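Long-range contacts in inulin fructotransferase (Bacillus sp. snu-7, PDB 2INV), which catalyses intramolecular fructosyl transfer on inulin, probably releasing cyclic di-fructose units from the polysaccharide: residues A[59-64]-A[83-88]; A[139-144]-A[174-179]. All coordinates share one frame; numbering follows the deposited sequence.

Contact 1. Residues A[59-64]-A[83-88]; sequences AIIIPP and AGFGHG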
ATOM      1  N   ALA A  59      -0.525 -19.871 -16.568  1.00 11.86           N
ATOM      2  CA  ALA A  59      -1.359 -18.696 -16.454  1.00 12.27           C
ATOM      3  C   ALA A  59      -2.606 -18.898 -17.295  1.00 11.98           C
ATOM      4  O   ALA A  59      -2.532 -19.301 -18.457  1.00 13.40           O
ATOM      5  CB  ALA A  59      -0.600 -17.466 -16.927  1.00 12.54           C
ATOM      6  N   ILE A  60      -3.751 -18.640 -16.679  1.00 11.06           N
ATOM      7  CA  ILE A  60      -5.039 -18.747 -17.344  1.00 11.57           C
ATOM      8  C   ILE A  60      -5.597 -17.332 -17.401  1.00 11.96           C
ATOM      9  O   ILE A  60      -5.882 -16.719 -16.371  1.00 12.41           O
ATOM     10  CB  ILE A  60      -5.996 -19.674 -16.564  1.00 11.57           C
ATOM     11  CG1 ILE A  60      -5.386 -21.079 -16.462  1.00 11.92           C
ATOM     12  CG2 ILE A  60      -7.350 -19.731 -17.258  1.00 13.26           C
ATOM     13  CD1 ILE A  60      -6.217 -22.060 -15.670  1.00 11.05           C
ATOM     14  N   ILE A  61      -5.725 -16.818 -18.618  1.00 12.17           N
ATOM     15  CA  ILE A  61      -6.212 -15.463 -18.863  1.00 12.17           C
ATOM     16  C   ILE A  61      -7.717 -15.437 -19.112  1.00 12.53           C
ATOM     17  O   ILE A  61      -8.229 -16.254 -19.891  1.00 12.18           O
ATOM     18  CB  ILE A  61      -5.523 -14.861 -20.106  1.00 12.73           C
ATOM     19  CG1 ILE A  61      -4.006 -14.895 -19.930  1.00 12.78           C
ATOM     20  CG2 ILE A  61      -6.028 -13.455 -20.355  1.00 10.94           C
ATOM     21  CD1 ILE A  61      -3.502 -14.214 -18.678  1.00 13.68           C
ATOM     22  N   ILE A  62      -8.428 -14.509 -18.472  1.00 13.04           N
ATOM     23  CA  ILE A  62      -9.867 -14.425 -18.688  1.00 12.66           C
ATOM     24  C   ILE A  62     -10.230 -13.091 -19.342  1.00 13.13           C
ATOM     25  O   ILE A  62     -10.310 -12.056 -18.678  1.00 11.39           O
ATOM     26  CB  ILE A  62     -10.647 -14.581 -17.370  1.00 12.95           C
ATOM     27  CG1 ILE A  62     -10.298 -15.926 -16.721  1.00 13.47           C
ATOM     28  CG2 ILE A  62     -12.154 -14.531 -17.640  1.00 12.66           C
ATOM     29  CD1 ILE A  62     -10.740 -16.064 -15.275  1.00 15.31           C
ATOM     30  N   PRO A  63     -10.416 -13.100 -20.671  1.00 13.62           N
ATOM     31  CA  PRO A  63     -10.775 -11.941 -21.499  1.00 13.58           C
ATOM     32  C   PRO A  63     -12.016 -11.176 -21.017  1.00 13.69           C
ATOM     33  O   PRO A  63     -12.854 -11.718 -20.300  1.00 13.31           O
ATOM     34  CB  PRO A  63     -11.010 -12.569 -22.866  1.00 14.83           C
ATOM     35  CG  PRO A  63      -9.936 -13.593 -22.917  1.00 15.08           C
ATOM     36  CD  PRO A  63      -9.964 -14.220 -21.521  1.00 14.31           C
ATOM     37  N   PRO A  64     -12.120  -9.886 -21.370  1.00 13.25           N
ATOM     38  CA  PRO A  64     -13.292  -9.118 -20.950  1.00 13.39           C
ATOM     39  C   PRO A  64     -14.544  -9.861 -21.399  1.00 13.73           C
ATOM     40  O   PRO A  64     -14.672 -10.200 -22.566  1.00 14.15           O
ATOM     41  CB  PRO A  64     -13.114  -7.792 -21.694  1.00 13.53           C
ATOM     42  CG  PRO A  64     -11.638  -7.606 -21.620  1.00 12.92           C
ATOM     43  CD  PRO A  64     -11.065  -8.993 -21.887  1.00 13.55           C
ATOM     44  N   ALA A  83      -5.806 -14.719 -14.167  1.00 10.21           N
ATOM     45  CA  ALA A  83      -5.911 -13.275 -14.270  1.00 11.46           C
ATOM     46  C   ALA A  83      -6.861 -12.780 -15.350  1.00 11.40           C
ATOM     47  O   ALA A  83      -7.081 -13.450 -16.364  1.00 11.62           O
ATOM     48  CB  ALA A  83      -4.528 -12.695 -14.499  1.00  9.07           C
ATOM     49  N   GLY A  84      -7.416 -11.593 -15.111  1.00 11.78           N
ATOM     50  CA  GLY A  84      -8.327 -10.980 -16.056  1.00 10.90           C
ATOM     51  C   GLY A  84      -7.834  -9.584 -16.366  1.00 11.03           C
ATOM     52  O   GLY A  84      -6.657  -9.299 -16.164  1.00 11.12           O
ATOM     53  N   PHE A  85      -8.717  -8.720 -16.858  1.00 11.38           N
ATOM     54  CA  PHE A  85      -8.331  -7.352 -17.190  1.00 12.50           C
ATOM     55  C   PHE A  85      -9.065  -6.315 -16.342  1.00 13.29           C
ATOM     56  O   PHE A  85      -8.900  -5.112 -16.564  1.00 13.65           O
ATOM     57  CB  PHE A  85      -8.602  -7.042 -18.671  1.00 12.74           C
ATOM     58  CG  PHE A  85      -7.761  -7.820 -19.625  1.00 12.59           C
ATOM     59  CD1 PHE A  85      -8.069  -9.145 -19.915  1.00 11.83           C
ATOM     60  CD2 PHE A  85      -6.671  -7.224 -20.256  1.00 13.06           C
ATOM     61  CE1 PHE A  85      -7.299  -9.865 -20.827  1.00 13.11           C
ATOM     62  CE2 PHE A  85      -5.899  -7.938 -21.166  1.00 14.55           C
ATOM     63  CZ  PHE A  85      -6.218  -9.258 -21.448  1.00 13.19           C
ATOM     64  N   GLY A  86      -9.880  -6.765 -15.389  1.00 12.80           N
ATOM     65  CA  GLY A  86     -10.602  -5.817 -14.561  1.00 13.36           C
ATOM     66  C   GLY A  86     -11.431  -6.418 -13.444  1.00 12.72           C
ATOM     67  O   GLY A  86     -11.893  -7.553 -13.539  1.00 13.44           O
ATOM     68  N   HIS A  87     -11.622  -5.636 -12.385  1.00 12.66           N
ATOM     69  CA  HIS A  87     -12.407  -6.060 -11.222  1.00 11.72           C
ATOM     70  C   HIS A  87     -13.903  -5.916 -11.499  1.00 10.58           C
ATOM     71  O   HIS A  87     -14.734  -6.532 -10.837  1.00 10.21           O
ATOM     72  CB  HIS A  87     -12.029  -5.219  -9.997  1.00 11.86           C
ATOM     73  CG  HIS A  87     -12.346  -3.765 -10.141  1.00 11.55           C
ATOM     74  ND1 HIS A  87     -11.730  -2.951 -11.069  1.00 12.53           N
ATOM     75  CD2 HIS A  87     -13.220  -2.974  -9.473  1.00 11.48           C
ATOM     76  CE1 HIS A  87     -12.209  -1.724 -10.964  1.00 12.37           C
ATOM     77  NE2 HIS A  87     -13.113  -1.712 -10.003  1.00 10.71           N
ATOM     78  N   GLY A  88     -14.218  -5.078 -12.481  1.00 12.03           N
ATOM     79  CA  GLY A  88     -15.588  -4.827 -12.898  1.00 11.93           C
ATOM     80  C   GLY A  88     -16.666  -4.741 -11.836  1.00 12.52           C
ATOM     81  O   GLY A  88     -17.753  -5.291 -12.020  1.00 11.94           O
TER

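Contact 2. Residues A[139-144]-A[174-179]; sequences VFRDFC and HITGMG. With 2PO (phosphonate), chain G.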
ATOM      1  N   VAL A 139      -1.740 -17.252  -7.585  1.00 10.85           N
ATOM      2  CA  VAL A 139      -2.168 -15.877  -7.773  1.00 11.82           C
ATOM      3  C   VAL A 139      -3.532 -15.755  -8.467  1.00 10.80           C
ATOM      4  O   VAL A 139      -3.745 -16.344  -9.531  1.00 10.38           O
ATOM      5  CB  VAL A 139      -1.103 -15.112  -8.600  1.00 12.04           C
ATOM      6  CG1 VAL A 139      -1.507 -13.658  -8.745  1.00 13.07           C
ATOM      7  CG2 VAL A 139       0.251 -15.242  -7.934  1.00 12.82           C
ATOM      8  N   PHE A 140      -4.439 -14.987  -7.862  1.00  9.70           N
ATOM      9  CA  PHE A 140      -5.774 -14.741  -8.412  1.00 10.70           C
ATOM     10  C   PHE A 140      -5.832 -13.242  -8.634  1.00 10.79           C
ATOM     11  O   PHE A 140      -5.799 -12.486  -7.661  1.00  9.62           O
ATOM     12  CB  PHE A 140      -6.858 -15.105  -7.403  1.00 10.21           C
ATOM     13  CG  PHE A 140      -7.174 -16.568  -7.335  1.00 11.24           C
ATOM     14  CD1 PHE A 140      -8.037 -17.165  -8.250  1.00 11.29           C
ATOM     15  CD2 PHE A 140      -6.628 -17.347  -6.326  1.00 10.38           C
ATOM     16  CE1 PHE A 140      -8.349 -18.513  -8.149  1.00 12.16           C
ATOM     17  CE2 PHE A 140      -6.934 -18.696  -6.219  1.00 11.12           C
ATOM     18  CZ  PHE A 140      -7.801 -19.279  -7.137  1.00 11.72           C
ATOM     19  N   ARG A 141      -5.937 -12.788  -9.878  1.00 10.61           N
ATOM     20  CA  ARG A 141      -5.964 -11.353 -10.058  1.00 11.63           C
ATOM     21  C   ARG A 141      -6.725 -10.765 -11.227  1.00 11.09           C
ATOM     22  O   ARG A 141      -6.934 -11.385 -12.268  1.00 11.79           O
ATOM     23  CB  ARG A 141      -4.535 -10.826 -10.107  1.00 11.74           C
ATOM     24  CG  ARG A 141      -3.811 -11.189 -11.374  1.00 13.92           C
ATOM     25  CD  ARG A 141      -2.357 -10.795 -11.309  1.00 15.33           C
ATOM     26  NE  ARG A 141      -2.195  -9.352 -11.184  1.00 16.64           N
ATOM     27  CZ  ARG A 141      -1.016  -8.751 -11.057  1.00 16.35           C
ATOM     28  NH1 ARG A 141       0.099  -9.474 -11.038  1.00 17.19           N
ATOM     29  NH2 ARG A 141      -0.949  -7.431 -10.952  1.00 16.04           N
ATOM     30  N   ASP A 142      -7.118  -9.522 -11.004  1.00 11.15           N
ATOM     31  CA  ASP A 142      -7.820  -8.701 -11.963  1.00 11.27           C
ATOM     32  C   ASP A 142      -9.033  -9.272 -12.685  1.00 11.09           C
ATOM     33  O   ASP A 142      -9.181  -9.088 -13.888  1.00 10.95           O
ATOM     34  CB  ASP A 142      -6.806  -8.164 -12.971  1.00 12.12           C
ATOM     35  CG  ASP A 142      -5.611  -7.508 -12.289  1.00 12.51           C
ATOM     36  OD1 ASP A 142      -5.815  -6.622 -11.431  1.00 12.09           O
ATOM     37  OD2 ASP A 142      -4.462  -7.880 -12.604  1.00 12.10           O
ATOM     38  N   PHE A 143      -9.903  -9.971 -11.962  1.00 11.22           N
ATOM     39  CA  PHE A 143     -11.135 -10.461 -12.571  1.00 11.18           C
ATOM     40  C   PHE A 143     -12.302 -10.337 -11.594  1.00 11.74           C
ATOM     41  O   PHE A 143     -12.114  -9.966 -10.437  1.00 12.45           O
ATOM     42  CB  PHE A 143     -10.981 -11.876 -13.184  1.00 11.06           C
ATOM     43  CG  PHE A 143     -10.906 -12.999 -12.201  1.00 10.30           C
ATOM     44  CD1 PHE A 143     -12.070 -13.623 -11.747  1.00 11.18           C
ATOM     45  CD2 PHE A 143      -9.671 -13.507 -11.802  1.00 11.77           C
ATOM     46  CE1 PHE A 143     -11.997 -14.752 -10.912  1.00 10.55           C
ATOM     47  CE2 PHE A 143      -9.594 -14.622 -10.976  1.00 10.94           C
ATOM     48  CZ  PHE A 143     -10.756 -15.242 -10.536  1.00 11.82           C
ATOM     49  N   CYS A 144     -13.510 -10.619 -12.070  1.00 11.18           N
ATOM     50  CA  CYS A 144     -14.717 -10.447 -11.270  1.00 12.23           C
ATOM     51  C   CYS A 144     -15.562 -11.674 -10.930  1.00 11.67           C
ATOM     52  O   CYS A 144     -15.927 -12.448 -11.811  1.00 13.77           O
ATOM     53  CB  CYS A 144     -15.590  -9.405 -11.974  1.00 11.35           C
ATOM     54  SG  CYS A 144     -17.162  -9.015 -11.178  1.00 14.38           S
ATOM     55  N   HIS A 174      -1.178 -14.854  -3.423  1.00 11.20           N
ATOM     56  CA  HIS A 174      -1.360 -13.450  -3.770  1.00 11.22           C
ATOM     57  C   HIS A 174      -2.744 -13.252  -4.379  1.00 11.87           C
ATOM     58  O   HIS A 174      -3.096 -13.892  -5.380  1.00 10.77           O
ATOM     59  CB  HIS A 174      -0.274 -13.037  -4.765  1.00 11.72           C
ATOM     60  CG  HIS A 174      -0.096 -11.558  -4.907  1.00 12.62           C
ATOM     61  ND1 HIS A 174      -0.845 -10.641  -4.202  1.00 13.29           N
ATOM     62  CD2 HIS A 174       0.787 -10.837  -5.639  1.00 11.48           C
ATOM     63  CE1 HIS A 174      -0.432  -9.421  -4.493  1.00 12.14           C
ATOM     64  NE2 HIS A 174       0.557  -9.512  -5.362  1.00 14.20           N
ATOM     65  N   ILE A 175      -3.525 -12.368  -3.762  1.00 11.65           N
ATOM     66  CA  ILE A 175      -4.879 -12.068  -4.217  1.00 12.75           C
ATOM     67  C   ILE A 175      -4.978 -10.563  -4.451  1.00 12.30           C
ATOM     68  O   ILE A 175      -5.189  -9.809  -3.501  1.00 12.02           O
ATOM     69  CB  ILE A 175      -5.919 -12.429  -3.135  1.00 13.71           C
ATOM     70  CG1 ILE A 175      -5.799 -13.904  -2.738  1.00 14.54           C
ATOM     71  CG2 ILE A 175      -7.323 -12.104  -3.632  1.00 15.41           C
ATOM     72  CD1 ILE A 175      -6.089 -14.882  -3.868  1.00 13.33           C
ATOM     73  N   THR A 176      -4.820 -10.113  -5.692  1.00 11.76           N
ATOM     74  CA  THR A 176      -4.891  -8.678  -5.944  1.00 12.40           C
ATOM     75  C   THR A 176      -5.703  -8.224  -7.161  1.00 12.27           C
ATOM     76  O   THR A 176      -5.933  -8.981  -8.095  1.00 12.33           O
ATOM     77  CB  THR A 176      -3.468  -8.079  -6.028  1.00 12.49           C
ATOM     78  OG1 THR A 176      -3.556  -6.659  -6.193  1.00 15.10           O
ATOM     79  CG2 THR A 176      -2.703  -8.679  -7.199  1.00 14.73           C
ATOM     80  N   GLY A 177      -6.148  -6.971  -7.105  1.00 13.04           N
ATOM     81  CA  GLY A 177      -6.927  -6.355  -8.168  1.00 11.61           C
ATOM     82  C   GLY A 177      -8.270  -6.986  -8.467  1.00 12.28           C
ATOM     83  O   GLY A 177      -8.856  -6.742  -9.515  1.00 11.97           O
HETATM   84  N   MSE A 178      -8.782  -7.777  -7.535  1.00 12.55           N
HETATM   85  CA  MSE A 178     -10.051  -8.463  -7.750  1.00 12.72           C
HETATM   86  C   MSE A 178     -11.325  -7.682  -7.474  1.00 12.43           C
HETATM   87  O   MSE A 178     -11.312  -6.591  -6.881  1.00 12.24           O
HETATM   88  CB  MSE A 178     -10.090  -9.753  -6.934  1.00 12.20           C
HETATM   89  CG  MSE A 178      -8.899 -10.682  -7.172  1.00 13.76           C
HETATM   90 SE   MSE A 178      -9.226 -12.011  -8.520  1.00 16.80          SE
HETATM   91  CE  MSE A 178     -11.000 -12.533  -7.956  1.00 15.45           C
ATOM     92  N   GLY A 179     -12.429  -8.270  -7.925  1.00 12.26           N
ATOM     93  CA  GLY A 179     -13.739  -7.685  -7.740  1.00 12.41           C
ATOM     94  C   GLY A 179     -14.657  -8.802  -7.289  1.00 13.04           C
ATOM     95  O   GLY A 179     -14.871  -9.773  -8.021  1.00 14.43           O
TER
HETATM   96  P   2PO G1002      -0.538  -6.523 -14.624  1.00 47.24           P
HETATM   97  O1P 2PO G1002       0.037  -7.989 -14.524  1.00 45.49           O
HETATM   98  O2P 2PO G1002      -2.064  -6.649 -15.049  1.00 45.72           O
HETATM   99  O3P 2PO G1002       0.269  -5.539 -15.402  1.00 46.04           O

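Contact 1. Residues A[59-64]-A[83-88]
Ile61 and Ala83 sit opposite each other as a parallel bridge, their CA atoms 5.1 Å apart, and the touching parts of residues 59-64 and 83-88 run within 19° of the same direction. Two hydrogen bonds make the bridge, and Ala83 takes part in both. Ala83 N donates to Ile60 O at 3.0 Å, while Ala83 O accepts from Ile62 N at 2.7 Å, so one residue of the second strand straddles Ile61 of the first. The same Ala83 O also takes a CA-H...O contact from Ile61. Beyond it, Gly84 CA still makes a CA-H...O contact with Ile62 O, and the Phe85 ring adds the main side-chain contact.

Such in-register parallel pairing between successive turns of chain builds the right-handed parallel beta-helix, and these strands lie near its N-terminal end. Ile61 and Ala83 share one face of the sheet, the one on which Phe85 of the third subunit packs against Ile61. Ile62 points to the other face and touches Ile34 of helix 30-48; Ile60 packs on Ile38 and Ile41 of the same helix.

Within the chain, the Phe85 ring swings back toward the first strand. Its CG stands anti to the carbonyl carbon (chi1 -66°), which brings the CD1-CE1 side of the ring to the turn at the two prolines. Phe85 CD1 touches Pro64 CD at 3.6 Å, and Phe85 CE1 meets the CG2 branch of Ile61 at 3.8 Å; both approaches are oblique. Ile62 O lies in the plane of the ring, at its edge, 3.9 Å from Phe85 CD1. That carbonyl has its hydrogen bond from Ser111 OG, the hydroxyl that also bonds Phe85 N and thereby links the two segments. Phe85 O, finally, is hydrogen-bonded to Thr81 OG1 of the second subunit.

Contact 2. Residues A[139-144]-A[174-179]
Met178, a selenomethionine in this crystal, lays the end of its side chain over one face of the Phe143 ring. Met178 CE sits 3.8 Å from the Phe143 ring centroid and only 12° off the normal, a CH-pi contact, while Met178 SE, 3.6 Å from Phe143 CE2, completes a Met-aromatic pair. Phe143 CG lies between its backbone N and carbonyl carbon (chi1 74°), a setting that turns the ring alongside Met178. With only an alanine here, the SE-CE end of Met178 is likely to lose its aromatic partner and a gap to open beside Ile82 and Ile113. Nearby, Ile175 CD1 reaches Phe140 CD2 at 3.5 Å.

Parallel hydrogen bonds join the backbones: Phe140 N to His174 O, Thr176 N to Phe140 O, Asp142 N to Thr176 O. Asp142 and Gly177, side by side, both take left-handed backbone angles, so the two strands bend together before Gly179 N bonds Phe143 O at 3.0 Å, consistent with a corner between two faces of the beta-helix coil.

At the polar edge, Arg141 NE bridges to Asp142 OD2 at 3.1 Å, reaching it from above the carboxylate plane. The guanidinium is sandwiched: Thr176 CG2 on one face, phosphonate O1P on the other, 3.7 Å from Arg141 CZ. Arg141 side chains of both other subunits pack here too, consistent with a site where the three subunits meet. Strand 80-84 flanks residues 139-141 on one side, and strand 174-181 continues the stack to strand 196-198, where Thr176 OG1 bonds Asn198 O.

Contacts 1 and 2 follow one another along the chain and stack in space, their centres about 9 Å apart. The seam between them is formed by residues 83-88 and 139-144: Gly84 N lies 2.9 Å from Arg141 O and Gly86 N 2.9 Å from Asp142 O, both probable hydrogen bonds, so the strand pairing runs on from one contact to the next. Both also reach the third subunit. The phosphonate over Arg141 is about 7 Å from the side chain of Ala83 and, as Arg141 packs on Arg141 of both other subunits, probably lies close to where the subunits meet. A bound fructose is about 12 Å from Gly179; neither contact lines a glycan pocket.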